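Rik1-associated factor 1 (Schizosaccharomyces pombe, PDB 4O9D) is a component of the Clr4 methyltransferase complex, which methylates histone H3 to establish heterochromatin, this chain being the protein's WD-repeat propeller domain. Local coordinates at residues 240-245 against 284-289; 244-249 against 260-265; 341-346 against 385-390; 135-140 against 184-189; 189-194 against 264-269. One frame throughout, in Å; residues are numbered along the deposited sequence.

Contact 1: 240-245 against 284-289; sequences YMHPSQ and ATISNS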
# COMPACT_ATOMS: atom_id res chain seq x y z
N TYR A 240 7.23 -5.91 -1.60
CA TYR A 240 6.57 -6.00 -2.90
C TYR A 240 6.77 -7.39 -3.48
O TYR A 240 7.90 -7.82 -3.65
CB TYR A 240 7.14 -4.93 -3.85
CG TYR A 240 6.54 -4.93 -5.22
CD1 TYR A 240 6.93 -5.88 -6.17
CD2 TYR A 240 5.60 -3.98 -5.59
CE1 TYR A 240 6.40 -5.87 -7.46
CE2 TYR A 240 5.06 -3.96 -6.90
CZ TYR A 240 5.47 -4.91 -7.81
OH TYR A 240 4.92 -4.93 -9.08
N MET A 241 5.67 -8.08 -3.78
CA MET A 241 5.70 -9.44 -4.33
C MET A 241 5.59 -9.41 -5.88
O MET A 241 4.68 -8.78 -6.44
CB MET A 241 4.56 -10.28 -3.72
CG MET A 241 4.45 -11.71 -4.28
SD MET A 241 5.78 -12.80 -3.68
CE MET A 241 5.31 -12.98 -1.95
N HIS A 242 6.52 -10.07 -6.58
CA HIS A 242 6.40 -10.16 -8.03
C HIS A 242 5.09 -10.88 -8.40
O HIS A 242 4.64 -11.80 -7.69
CB HIS A 242 7.61 -10.84 -8.65
CG HIS A 242 7.72 -10.64 -10.12
ND1 HIS A 242 7.32 -11.59 -11.03
CD2 HIS A 242 8.16 -9.58 -10.84
CE1 HIS A 242 7.51 -11.13 -12.26
NE2 HIS A 242 8.03 -9.92 -12.17
N PRO A 243 4.46 -10.44 -9.50
CA PRO A 243 3.19 -11.03 -9.96
C PRO A 243 3.30 -12.54 -10.24
O PRO A 243 2.29 -13.23 -10.27
CB PRO A 243 2.92 -10.31 -11.30
CG PRO A 243 3.69 -9.05 -11.24
CD PRO A 243 4.91 -9.35 -10.39
N SER A 244 4.51 -13.04 -10.47
CA SER A 244 4.72 -14.47 -10.67
C SER A 244 4.85 -15.19 -9.33
O SER A 244 4.87 -16.42 -9.28
CB SER A 244 6.00 -14.71 -11.45
OG SER A 244 7.11 -14.48 -10.60
N GLN A 245 4.95 -14.40 -8.27
CA GLN A 245 5.13 -14.88 -6.91
C GLN A 245 6.38 -15.78 -6.72
O GLN A 245 6.44 -16.56 -5.78
CB GLN A 245 3.84 -15.56 -6.43
CG GLN A 245 2.56 -14.68 -6.68
CD GLN A 245 1.24 -15.34 -6.26
OE1 GLN A 245 1.23 -16.44 -5.71
NE2 GLN A 245 0.12 -14.66 -6.51
N ALA A 284 9.93 0.01 -2.66
CA ALA A 284 10.78 -0.82 -3.53
C ALA A 284 9.89 -1.67 -4.43
O ALA A 284 8.80 -2.10 -3.99
CB ALA A 284 11.66 -1.72 -2.68
N THR A 285 10.32 -1.94 -5.67
CA THR A 285 9.56 -2.85 -6.53
C THR A 285 10.47 -3.81 -7.29
O THR A 285 11.70 -3.73 -7.22
CB THR A 285 8.66 -2.12 -7.60
OG1 THR A 285 9.47 -1.62 -8.66
CG2 THR A 285 7.88 -0.97 -6.95
N ILE A 286 9.84 -4.76 -7.98
CA ILE A 286 10.53 -5.56 -8.98
C ILE A 286 9.78 -5.33 -10.28
O ILE A 286 8.55 -5.33 -10.27
CB ILE A 286 10.41 -7.07 -8.70
CG1 ILE A 286 10.99 -7.43 -7.33
CG2 ILE A 286 11.12 -7.84 -9.80
CD1 ILE A 286 10.51 -8.80 -6.82
N SER A 287 10.49 -5.24 -11.40
CA SER A 287 9.83 -5.10 -12.70
C SER A 287 8.96 -6.31 -13.03
O SER A 287 9.15 -7.39 -12.48
CB SER A 287 10.85 -4.88 -13.84
OG SER A 287 11.68 -6.02 -14.02
N ASN A 288 7.98 -6.11 -13.91
CA ASN A 288 7.18 -7.22 -14.40
C ASN A 288 8.04 -8.27 -15.10
O ASN A 288 7.70 -9.45 -15.06
CB ASN A 288 6.07 -6.74 -15.33
CG ASN A 288 4.98 -5.95 -14.59
OD1 ASN A 288 4.79 -6.11 -13.37
ND2 ASN A 288 4.27 -5.09 -15.33
N SER A 289 9.12 -7.84 -15.75
CA SER A 289 10.06 -8.76 -16.42
C SER A 289 10.78 -9.64 -15.40
O SER A 289 11.26 -10.73 -15.73
CB SER A 289 11.10 -7.97 -17.21
OG SER A 289 11.85 -7.12 -16.36
O HOH W 1 6.20 -6.15 -11.06
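Tyr240 lays its ring across Thr285, whose CB sits 4.0 Å from the ring centroid, 7° off the normal, in a CH-pi contact over one face. With CG anti to the backbone N (chi1 179°), the ring runs alongside 284-286 and its CE1 comes near the CB of Ile286. At the far end Tyr240 OH reaches water 1 at 2.7 Å; the same water donates to Ile286 O (2.6 Å) and to Asn288 OD1 (2.7 Å). The amide of Asn288 is in turn held through ND2 by the carbonyl of Gly348. His242, in a similar torsion (chi1 -164°), crosses Ile286 at about a right angle, CD2 being 3.6 Å from CG2. The imidazole edge then meets two carbonyls near its plane: NE2 donates weakly to Ser287 O (2.8 Å) and weakly to Asn288 O (2.9 Å), a bifurcated arrangement with both angles well bent. On its other side ND1 accepts from Ser244 N within the type I turn 242-245, and bonds Ser244 OG too. With ND1 bonded within the turn and NE2 weakly to two carbonyls, the imidazole's rotation is probably restricted, and the pattern is consistent with a proton on NE2, directed at the neighbouring blade.

Contact 2: 244-249 against 260-265; sequences SQVGFV and VYYLDT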
# COMPACT_ATOMS: atom_id res chain seq x y z
N SER A 244 4.51 -13.04 -10.47
CA SER A 244 4.72 -14.47 -10.67
C SER A 244 4.85 -15.19 -9.33
O SER A 244 4.87 -16.42 -9.28
CB SER A 244 6.00 -14.71 -11.45
OG SER A 244 7.11 -14.48 -10.60
N GLN A 245 4.95 -14.40 -8.27
CA GLN A 245 5.13 -14.88 -6.91
C GLN A 245 6.38 -15.78 -6.72
O GLN A 245 6.44 -16.56 -5.78
CB GLN A 245 3.84 -15.56 -6.43
CG GLN A 245 2.56 -14.68 -6.68
CD GLN A 245 1.24 -15.34 -6.26
OE1 GLN A 245 1.23 -16.44 -5.71
NE2 GLN A 245 0.12 -14.66 -6.51
N VAL A 246 7.37 -15.66 -7.60
CA VAL A 246 8.63 -16.40 -7.43
C VAL A 246 9.55 -15.71 -6.42
O VAL A 246 10.51 -16.31 -5.91
CB VAL A 246 9.38 -16.61 -8.79
CG1 VAL A 246 8.45 -17.26 -9.83
CG2 VAL A 246 9.92 -15.28 -9.31
N GLY A 247 9.28 -14.45 -6.13
CA GLY A 247 10.15 -13.69 -5.24
C GLY A 247 9.58 -12.33 -4.87
O GLY A 247 8.64 -11.84 -5.50
N PHE A 248 10.15 -11.73 -3.84
CA PHE A 248 9.70 -10.42 -3.39
C PHE A 248 10.89 -9.59 -2.97
O PHE A 248 11.98 -10.13 -2.73
CB PHE A 248 8.66 -10.53 -2.27
CG PHE A 248 9.18 -11.17 -0.98
CD1 PHE A 248 9.28 -12.54 -0.86
CD2 PHE A 248 9.46 -10.38 0.12
CE1 PHE A 248 9.74 -13.13 0.33
CE2 PHE A 248 9.91 -10.94 1.30
CZ PHE A 248 10.05 -12.33 1.41
N VAL A 249 10.71 -8.27 -2.95
CA VAL A 249 11.73 -7.39 -2.43
C VAL A 249 11.21 -6.76 -1.15
O VAL A 249 10.01 -6.57 -1.00
CB VAL A 249 12.14 -6.25 -3.40
CG1 VAL A 249 13.02 -6.80 -4.58
CG2 VAL A 249 10.90 -5.47 -3.91
N VAL A 260 17.92 -2.61 -0.12
CA VAL A 260 16.85 -3.40 -0.69
C VAL A 260 17.29 -4.85 -0.81
O VAL A 260 18.40 -5.17 -1.33
CB VAL A 260 16.44 -2.93 -2.12
CG1 VAL A 260 15.22 -3.71 -2.58
CG2 VAL A 260 16.18 -1.43 -2.15
N TYR A 261 16.42 -5.74 -0.34
CA TYR A 261 16.67 -7.17 -0.43
C TYR A 261 15.76 -7.84 -1.43
O TYR A 261 14.59 -7.45 -1.56
CB TYR A 261 16.46 -7.83 0.93
CG TYR A 261 17.31 -7.21 1.99
CD1 TYR A 261 18.59 -7.68 2.22
CD2 TYR A 261 16.84 -6.17 2.77
CE1 TYR A 261 19.40 -7.11 3.20
CE2 TYR A 261 17.62 -5.59 3.74
CZ TYR A 261 18.91 -6.07 3.96
OH TYR A 261 19.72 -5.49 4.91
N TYR A 262 16.29 -8.85 -2.12
CA TYR A 262 15.51 -9.70 -3.01
C TYR A 262 15.44 -11.07 -2.35
O TYR A 262 16.48 -11.64 -2.00
CB TYR A 262 16.11 -9.82 -4.44
CG TYR A 262 15.29 -10.80 -5.25
CD1 TYR A 262 14.08 -10.42 -5.82
CD2 TYR A 262 15.65 -12.15 -5.33
CE1 TYR A 262 13.28 -11.33 -6.50
CE2 TYR A 262 14.85 -13.08 -6.02
CZ TYR A 262 13.67 -12.65 -6.61
OH TYR A 262 12.87 -13.54 -7.29
N LEU A 263 14.23 -11.58 -2.14
CA LEU A 263 14.05 -12.84 -1.44
C LEU A 263 13.31 -13.85 -2.29
O LEU A 263 12.30 -13.53 -2.91
CB LEU A 263 13.26 -12.61 -0.12
CG LEU A 263 13.92 -11.67 0.89
CD1 LEU A 263 13.34 -10.26 0.85
CD2 LEU A 263 13.79 -12.26 2.30
N ASP A 264 13.82 -15.08 -2.32
CA ASP A 264 13.26 -16.14 -3.14
C ASP A 264 12.16 -16.87 -2.37
O ASP A 264 12.33 -17.18 -1.20
CB ASP A 264 14.37 -17.12 -3.53
CG ASP A 264 13.86 -18.27 -4.37
OD1 ASP A 264 13.80 -18.10 -5.61
OD2 ASP A 264 13.54 -19.35 -3.81
N THR A 265 11.06 -17.16 -3.06
CA THR A 265 9.89 -17.80 -2.45
C THR A 265 9.96 -19.35 -2.33
O THR A 265 9.06 -19.97 -1.78
CB THR A 265 8.63 -17.35 -3.22
OG1 THR A 265 8.27 -16.03 -2.80
CG2 THR A 265 7.48 -18.25 -2.95
O HOH W 2 4.95 -16.10 -3.17
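Phe248 turns the face of its ring to Leu263: CB of Leu263 stands 3.8 Å from the centroid, somewhat off centre, and CD1 of Leu263 touches Phe248 CE2 at 3.5 Å. CG of Phe248 lies between the backbone N and the carbonyl carbon (chi1 64°), which swings the ring over its cross-strand partner; Thr265 OG1 sits at the ring edge. On the other face of the sheet Tyr262 takes the extended first torsion (chi1 175°) and lies along 247-249. Val249 CG1 meets the edge of that ring at CD1 (4.0 Å), the two side chains at about a right angle, and the phenol oxygen ends 3.4 Å from Gly247 CA, where glycine offers no side chain in its path. Backbone bonds set this register: Phe248 and Leu263 form a hydrogen-bonded pair, with Leu263 N to Phe248 O at 2.7 Å and Phe248 N to Leu263 O at 3.0 Å. Beyond the strands Thr265 N extends the ladder to Val246 O (3.0 Å). At the turn end, Ser244 OG accepts from Val246 N in an ST turn. Strands 247-253 and 258-264 thus make an antiparallel beta hairpin, the middle two strands of a four-stranded propeller blade.

Contact 3: 341-346 against 385-390; sequences MAQWQP and GGFSED
Met341 begins the contact, stretched out to its methyl group and lying against the bare backbone of Gly385, with SD 3.7 Å from Gly385 CA. Ala342 joins in through its backbone: its N donates to water 3, which in turn donates to Gly385 O. Gln343 carries the main polar link. CG is anti to the carbonyl carbon (chi1 -73°) and the chain runs straight beyond it, which brings the amide up with Gly386 CA above its plane, off centre, OE1 3.4 Å from that CA. OE1 accepts from Phe387 N at 2.9 Å in a nearly straight bond (167°), the donor tilted out of the amide carbonyl plane; it also lies at the edge of the Phe387 ring. NE2 of the same amide donates to water 4, which donates to Phe387 O. Trp344 turns its indole to the preceding blade, where NE1 bonds Thr285 OG1. Gln345 sets its CA over a face of the Phe387 ring while its amide is bound to Ser16 and Val17. Pro346 lies over that same face: CD stands 3.8 Å from the ring centroid in a CH-pi contact. Farther on, Pro346 CG meets Ser388 O at 3.4 Å and Pro346 CB meets Glu389 O, also at 3.4 Å. The two strands run nearly parallel, 16° apart, yet at 6.5 Å they do not pair as a sheet. In place of strand pairing, the Gln343 amide takes Phe387 N directly and Phe387 O through water 4, water 3 adds a backbone bridge, and Pro346 packs the ring.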
# COMPACT_ATOMS: atom_id res chain seq x y z
N MET A 341 4.41 7.42 -5.10
CA MET A 341 3.78 6.52 -6.04
C MET A 341 4.85 5.83 -6.88
O MET A 341 5.70 6.50 -7.46
CB MET A 341 2.86 7.30 -6.98
CG MET A 341 2.47 6.51 -8.22
SD MET A 341 1.49 7.46 -9.39
CE MET A 341 0.96 6.13 -10.45
N ALA A 342 4.82 4.50 -6.95
CA ALA A 342 5.79 3.78 -7.75
C ALA A 342 5.22 2.42 -8.14
O ALA A 342 5.12 1.53 -7.31
CB ALA A 342 7.11 3.60 -6.98
N GLN A 343 4.83 2.27 -9.41
CA GLN A 343 4.17 1.04 -9.87
C GLN A 343 4.49 0.75 -11.31
O GLN A 343 4.59 1.66 -12.14
CB GLN A 343 2.63 1.16 -9.74
CG GLN A 343 2.10 1.11 -8.31
CD GLN A 343 0.60 0.84 -8.25
OE1 GLN A 343 -0.10 0.84 -9.27
NE2 GLN A 343 0.09 0.60 -7.04
N TRP A 344 4.59 -0.54 -11.61
CA TRP A 344 4.63 -1.00 -12.98
C TRP A 344 3.23 -1.14 -13.54
O TRP A 344 2.30 -1.64 -12.89
CB TRP A 344 5.38 -2.33 -13.07
CG TRP A 344 6.82 -2.15 -12.62
CD1 TRP A 344 7.29 -2.16 -11.34
CD2 TRP A 344 7.96 -1.90 -13.46
NE1 TRP A 344 8.66 -1.95 -11.33
CE2 TRP A 344 9.09 -1.78 -12.62
CE3 TRP A 344 8.13 -1.76 -14.85
CZ2 TRP A 344 10.36 -1.54 -13.12
CZ3 TRP A 344 9.40 -1.54 -15.34
CH2 TRP A 344 10.49 -1.42 -14.49
N GLN A 345 3.07 -0.60 -14.74
CA GLN A 345 1.85 -0.74 -15.52
C GLN A 345 1.40 -2.20 -15.51
O GLN A 345 2.11 -3.07 -16.00
CB GLN A 345 2.14 -0.31 -16.96
CG GLN A 345 1.20 -0.92 -18.00
CD GLN A 345 0.13 0.05 -18.42
OE1 GLN A 345 0.39 1.02 -19.13
NE2 GLN A 345 -1.10 -0.20 -17.97
N PRO A 346 0.21 -2.48 -14.97
CA PRO A 346 -0.14 -3.89 -15.02
C PRO A 346 -0.23 -4.37 -16.47
O PRO A 346 -0.68 -3.62 -17.34
CB PRO A 346 -1.49 -3.96 -14.30
CG PRO A 346 -1.52 -2.72 -13.44
CD PRO A 346 -0.82 -1.67 -14.30
N GLY A 385 -0.69 6.79 -5.58
CA GLY A 385 -1.11 6.51 -6.94
C GLY A 385 -1.14 5.01 -7.18
O GLY A 385 -0.26 4.29 -6.74
N GLY A 386 -2.15 4.53 -7.90
CA GLY A 386 -2.32 3.10 -8.08
C GLY A 386 -3.20 2.70 -9.24
O GLY A 386 -4.32 3.20 -9.39
N PHE A 387 -2.70 1.76 -10.05
CA PHE A 387 -3.47 1.15 -11.14
C PHE A 387 -4.41 0.09 -10.60
O PHE A 387 -4.09 -0.59 -9.62
CB PHE A 387 -2.54 0.42 -12.10
CG PHE A 387 -1.73 1.32 -12.99
CD1 PHE A 387 -2.30 1.89 -14.10
CD2 PHE A 387 -0.40 1.56 -12.72
CE1 PHE A 387 -1.56 2.70 -14.93
CE2 PHE A 387 0.36 2.38 -13.55
CZ PHE A 387 -0.23 2.95 -14.65
N SER A 388 -5.54 -0.10 -11.26
CA SER A 388 -6.32 -1.30 -11.03
C SER A 388 -5.57 -2.44 -11.70
O SER A 388 -4.81 -2.22 -12.67
CB SER A 388 -7.75 -1.16 -11.59
OG SER A 388 -7.72 -0.89 -12.98
N GLU A 389 -5.77 -3.65 -11.19
CA GLU A 389 -5.10 -4.83 -11.73
C GLU A 389 -5.37 -5.05 -13.22
O GLU A 389 -4.50 -5.55 -13.94
CB GLU A 389 -5.49 -6.08 -10.94
CG GLU A 389 -4.76 -6.24 -9.63
CD GLU A 389 -5.06 -7.57 -8.96
OE1 GLU A 389 -4.12 -8.18 -8.40
OE2 GLU A 389 -6.23 -8.01 -9.00
N ASP A 390 -6.56 -4.68 -13.70
CA ASP A 390 -6.88 -4.85 -15.12
C ASP A 390 -6.39 -3.66 -15.98
O ASP A 390 -6.69 -3.58 -17.17
CB ASP A 390 -8.38 -5.13 -15.33
CG ASP A 390 -9.24 -3.87 -15.22
OD1 ASP A 390 -8.69 -2.79 -14.91
OD2 ASP A 390 -10.48 -3.96 -15.42
O HOH W 3 2.56 3.34 -5.65
O HOH W 4 -2.73 -0.20 -7.07

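Contact 4: 135-140 against 184-189; sequences KLALSD and SLIEFS
Lys135 starts beside the 184-189 strand: its CB is 3.7 Å from Ser184 O and 4.2 Å from Ile186 CG2, and CG lies 4.1 Å from Ile186 N. The chain then bends at chi2 (76°), CD and CE leave the other strand, and a second bend at chi4 brings NZ round to donate to water 5 at 3.2 Å. That water can donate to Ile186 O (2.7 Å) and Leu136 O. NZ also forms a salt bridge with Asp94 of strand 87-97; Glu187, of opposite charge, is near but not in contact. Ala137 CB fills the place between Ile186 CG2 (3.7 Å) and the Phe188 ring. Ser139 comes over one face of that ring, CB 3.7 Å from the centroid and only 3° off the normal, while Ala137 O lies at the ring edge. Direct contacts are van der Waals, with backbone as well as side chains; the polar link runs through water 5. Strands 133-138 and 182-189 run parallel, 5° apart and 6.0 Å from each other, as first strands of successive propeller blades; Ile186 also packs on Ala145 and Ala147 of strand 144-148, and Leu185 on Phe236 of strand 235-241.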
# COMPACT_ATOMS: atom_id res chain seq x y z
N LYS A 135 -1.04 -2.12 8.49
CA LYS A 135 -1.15 -2.75 7.15
C LYS A 135 -2.12 -3.91 7.12
O LYS A 135 -2.33 -4.58 8.14
CB LYS A 135 0.20 -3.27 6.65
CG LYS A 135 0.35 -3.26 5.12
CD LYS A 135 0.59 -1.86 4.57
CE LYS A 135 0.75 -1.89 3.03
NZ LYS A 135 -0.43 -2.52 2.35
N LEU A 136 -2.71 -4.15 5.95
CA LEU A 136 -3.54 -5.34 5.73
C LEU A 136 -3.06 -6.13 4.53
O LEU A 136 -2.57 -5.55 3.58
CB LEU A 136 -4.99 -4.94 5.44
CG LEU A 136 -5.74 -4.23 6.57
CD1 LEU A 136 -7.13 -3.79 6.07
CD2 LEU A 136 -5.83 -5.16 7.78
N ALA A 137 -3.24 -7.44 4.58
CA ALA A 137 -3.00 -8.32 3.44
C ALA A 137 -4.14 -9.32 3.42
O ALA A 137 -4.73 -9.59 4.48
CB ALA A 137 -1.69 -9.05 3.57
N LEU A 138 -4.39 -9.88 2.23
CA LEU A 138 -5.50 -10.81 1.99
C LEU A 138 -5.04 -12.04 1.19
O LEU A 138 -4.40 -11.91 0.12
CB LEU A 138 -6.62 -10.07 1.25
CG LEU A 138 -8.01 -10.70 1.19
CD1 LEU A 138 -8.57 -10.92 2.58
CD2 LEU A 138 -8.95 -9.80 0.38
N SER A 139 -5.36 -13.23 1.67
CA SER A 139 -4.90 -14.45 1.01
C SER A 139 -5.82 -14.80 -0.14
O SER A 139 -6.89 -14.20 -0.30
CB SER A 139 -4.88 -15.62 1.99
OG SER A 139 -6.19 -16.16 2.16
N ASP A 140 -5.44 -15.80 -0.93
CA ASP A 140 -6.27 -16.27 -2.03
C ASP A 140 -7.63 -16.74 -1.52
O ASP A 140 -8.61 -16.68 -2.26
CB ASP A 140 -5.61 -17.42 -2.78
CG ASP A 140 -4.37 -16.99 -3.56
OD1 ASP A 140 -4.19 -15.77 -3.79
OD2 ASP A 140 -3.60 -17.90 -3.94
N SER A 184 4.71 -3.39 10.87
CA SER A 184 4.23 -2.35 9.96
C SER A 184 4.03 -2.77 8.49
O SER A 184 3.50 -1.98 7.71
CB SER A 184 5.18 -1.14 10.01
OG SER A 184 5.18 -0.56 11.31
N LEU A 185 4.48 -3.96 8.11
CA LEU A 185 4.31 -4.46 6.73
C LEU A 185 3.84 -5.89 6.79
O LEU A 185 4.26 -6.63 7.68
CB LEU A 185 5.65 -4.43 5.97
CG LEU A 185 6.30 -3.04 6.05
CD1 LEU A 185 7.78 -3.12 5.64
CD2 LEU A 185 5.52 -2.10 5.19
N ILE A 186 3.05 -6.33 5.82
CA ILE A 186 2.56 -7.71 5.86
C ILE A 186 2.12 -8.18 4.49
O ILE A 186 1.49 -7.42 3.74
CB ILE A 186 1.43 -7.85 6.94
CG1 ILE A 186 1.37 -9.27 7.54
CG2 ILE A 186 0.04 -7.41 6.38
CD1 ILE A 186 0.63 -9.32 8.90
N GLU A 187 2.50 -9.41 4.13
CA GLU A 187 2.10 -10.01 2.85
C GLU A 187 1.95 -11.53 2.98
O GLU A 187 2.70 -12.18 3.71
CB GLU A 187 3.14 -9.73 1.73
CG GLU A 187 3.53 -8.27 1.51
CD GLU A 187 2.53 -7.48 0.64
OE1 GLU A 187 2.47 -6.23 0.81
OE2 GLU A 187 1.82 -8.10 -0.19
N PHE A 188 1.00 -12.11 2.26
CA PHE A 188 0.97 -13.55 2.11
C PHE A 188 1.90 -14.04 1.01
O PHE A 188 2.18 -13.30 0.06
CB PHE A 188 -0.44 -14.01 1.77
CG PHE A 188 -1.39 -14.00 2.95
CD1 PHE A 188 -1.39 -15.05 3.86
CD2 PHE A 188 -2.28 -12.95 3.14
CE1 PHE A 188 -2.28 -15.05 4.97
CE2 PHE A 188 -3.16 -12.95 4.24
CZ PHE A 188 -3.16 -14.02 5.14
N SER A 189 2.34 -15.29 1.10
CA SER A 189 3.20 -15.86 0.07
C SER A 189 2.93 -17.36 -0.10
O SER A 189 2.87 -18.09 0.90
CB SER A 189 4.66 -15.61 0.45
OG SER A 189 5.56 -16.17 -0.49
O HOH W 5 -0.01 -5.65 2.27

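Contact 5: 189-194 against 264-269; sequences SNFLGR and DTRMYK
Phe191 holds an arginine on each face of its ring: Arg266 CG lies over one, 4.0 Å from the centroid and 20° off the normal, and Arg194 NE lies over the opposite one, offset to the rim. The Arg266 guanidinium, its plane 29° from that of the ring, meets Asp264 OD1 at its edge, where NH2 forms a salt bridge of 2.8 Å. The Tyr268 ring has Thr265 O over one face, and at its edge Ser189 OG bonds Tyr268 OH at 2.7 Å. These two loops belong to neighbouring propeller blades: 189-194 joins the first two strands of one, 264-269 the last two of the next. The first carries a type I' turn from Phe191 to Arg194, stapled by Asn190 OD1, which takes the N-H of Gly193. The second is shaped by Asp264 OD2, which accepts from Arg266 N in an Asx turn and from Met267 N (3.0 Å), three residues on, in an Asx motif, and by a G1 bulge at Tyr268 and Lys269. Thr265 CG2 presses against Phe191 CB at 3.3 Å. Nearby, water 2 bonds Ser189 OG (2.7 Å), accepts from Phe191 N (3.1 Å) and makes a weak bond to Thr265 OG1.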
# COMPACT_ATOMS: atom_id res chain seq x y z
N SER A 189 2.34 -15.29 1.10
CA SER A 189 3.20 -15.86 0.07
C SER A 189 2.93 -17.36 -0.10
O SER A 189 2.87 -18.09 0.90
CB SER A 189 4.66 -15.61 0.45
OG SER A 189 5.56 -16.17 -0.49
N ASN A 190 2.76 -17.82 -1.34
CA ASN A 190 2.58 -19.26 -1.61
C ASN A 190 3.09 -19.73 -2.98
O ASN A 190 2.72 -20.81 -3.45
CB ASN A 190 1.11 -19.72 -1.43
CG ASN A 190 0.15 -19.08 -2.43
OD1 ASN A 190 0.54 -18.59 -3.50
ND2 ASN A 190 -1.14 -19.10 -2.09
N PHE A 191 3.95 -18.95 -3.60
CA PHE A 191 4.64 -19.41 -4.81
C PHE A 191 3.60 -19.81 -5.87
O PHE A 191 3.62 -20.92 -6.42
CB PHE A 191 5.60 -20.56 -4.46
CG PHE A 191 6.49 -21.02 -5.59
CD1 PHE A 191 7.06 -20.11 -6.46
CD2 PHE A 191 6.77 -22.38 -5.76
CE1 PHE A 191 7.89 -20.53 -7.51
CE2 PHE A 191 7.60 -22.82 -6.80
CZ PHE A 191 8.16 -21.89 -7.67
N LEU A 192 2.69 -18.87 -6.12
CA LEU A 192 1.60 -19.00 -7.08
C LEU A 192 0.78 -20.26 -6.84
O LEU A 192 0.46 -20.98 -7.78
CB LEU A 192 2.11 -18.97 -8.53
CG LEU A 192 1.10 -18.50 -9.60
CD1 LEU A 192 0.60 -17.09 -9.29
CD2 LEU A 192 1.69 -18.54 -11.01
N GLY A 193 0.44 -20.52 -5.58
CA GLY A 193 -0.42 -21.67 -5.26
C GLY A 193 0.27 -23.04 -5.26
O GLY A 193 -0.38 -24.06 -5.00
N ARG A 194 1.57 -23.07 -5.50
CA ARG A 194 2.30 -24.33 -5.49
C ARG A 194 2.81 -24.79 -4.12
O ARG A 194 3.30 -25.91 -4.00
CB ARG A 194 3.47 -24.28 -6.48
CG ARG A 194 3.03 -24.09 -7.94
CD ARG A 194 4.22 -24.01 -8.87
NE ARG A 194 4.77 -22.68 -8.81
CZ ARG A 194 4.78 -21.80 -9.81
NH1 ARG A 194 4.32 -22.10 -11.02
NH2 ARG A 194 5.29 -20.60 -9.57
N ASP A 264 13.82 -15.08 -2.32
CA ASP A 264 13.26 -16.14 -3.14
C ASP A 264 12.16 -16.87 -2.37
O ASP A 264 12.33 -17.18 -1.20
CB ASP A 264 14.37 -17.12 -3.53
CG ASP A 264 13.86 -18.27 -4.37
OD1 ASP A 264 13.80 -18.10 -5.61
OD2 ASP A 264 13.54 -19.35 -3.81
N THR A 265 11.06 -17.16 -3.06
CA THR A 265 9.89 -17.80 -2.45
C THR A 265 9.96 -19.35 -2.33
O THR A 265 9.06 -19.97 -1.78
CB THR A 265 8.63 -17.35 -3.22
OG1 THR A 265 8.27 -16.03 -2.80
CG2 THR A 265 7.48 -18.25 -2.95
N ARG A 266 11.01 -19.99 -2.82
CA ARG A 266 11.14 -21.45 -2.63
C ARG A 266 11.96 -21.69 -1.37
O ARG A 266 11.53 -22.38 -0.44
CB ARG A 266 11.83 -22.10 -3.85
CG ARG A 266 11.00 -22.08 -5.11
CD ARG A 266 11.86 -22.31 -6.35
NE ARG A 266 12.76 -21.18 -6.55
CZ ARG A 266 13.91 -21.22 -7.22
NH1 ARG A 266 14.34 -22.36 -7.76
NH2 ARG A 266 14.65 -20.12 -7.34
N MET A 267 13.14 -21.08 -1.35
CA MET A 267 14.06 -21.18 -0.22
C MET A 267 13.63 -20.27 0.94
O MET A 267 14.03 -20.49 2.07
CB MET A 267 15.47 -20.79 -0.68
CG MET A 267 15.94 -21.50 -1.96
SD MET A 267 15.85 -23.30 -1.81
CE MET A 267 17.39 -23.64 -0.94
N TYR A 268 12.80 -19.27 0.67
CA TYR A 268 12.62 -18.15 1.61
C TYR A 268 13.96 -17.76 2.18
O TYR A 268 14.20 -17.88 3.38
CB TYR A 268 11.62 -18.48 2.72
CG TYR A 268 10.21 -18.47 2.22
CD1 TYR A 268 9.58 -17.27 1.91
CD2 TYR A 268 9.52 -19.66 2.00
CE1 TYR A 268 8.28 -17.26 1.43
CE2 TYR A 268 8.24 -19.65 1.51
CZ TYR A 268 7.62 -18.46 1.23
OH TYR A 268 6.34 -18.46 0.74
N LYS A 269 14.83 -17.30 1.29
CA LYS A 269 16.16 -16.90 1.66
C LYS A 269 16.47 -15.56 0.97
O LYS A 269 15.94 -15.28 -0.11
CB LYS A 269 17.13 -17.98 1.18
CG LYS A 269 18.61 -17.62 1.27
CD LYS A 269 19.43 -18.89 1.50
CE LYS A 269 20.77 -18.86 0.78
NZ LYS A 269 21.09 -20.20 0.18
O HOH W 2 4.95 -16.10 -3.17

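In the fold
Along the chain contact 4 comes first, then contacts 5, 1 and 2 crowd together, and contact 3 follows. Eight sheets ring a central axis as propeller blades, the last closed by strand 21-26 against 403-407. Contacts 1, 3 and 4 each join the first strands of successive blades; contact 2 lies within the blade of 235-276, and contact 5 ties that blade's outer loop to the one before. Contacts 1 and 2 share Ser244 and Gln245, their centres about 7 Å apart; contacts 2 and 5, about 8 Å apart, share Asp264, Thr265 and water 2. Contact 3, centred about 12 Å from contact 1, touches it, and the set follows the ring from strand 133-138 to 382-387.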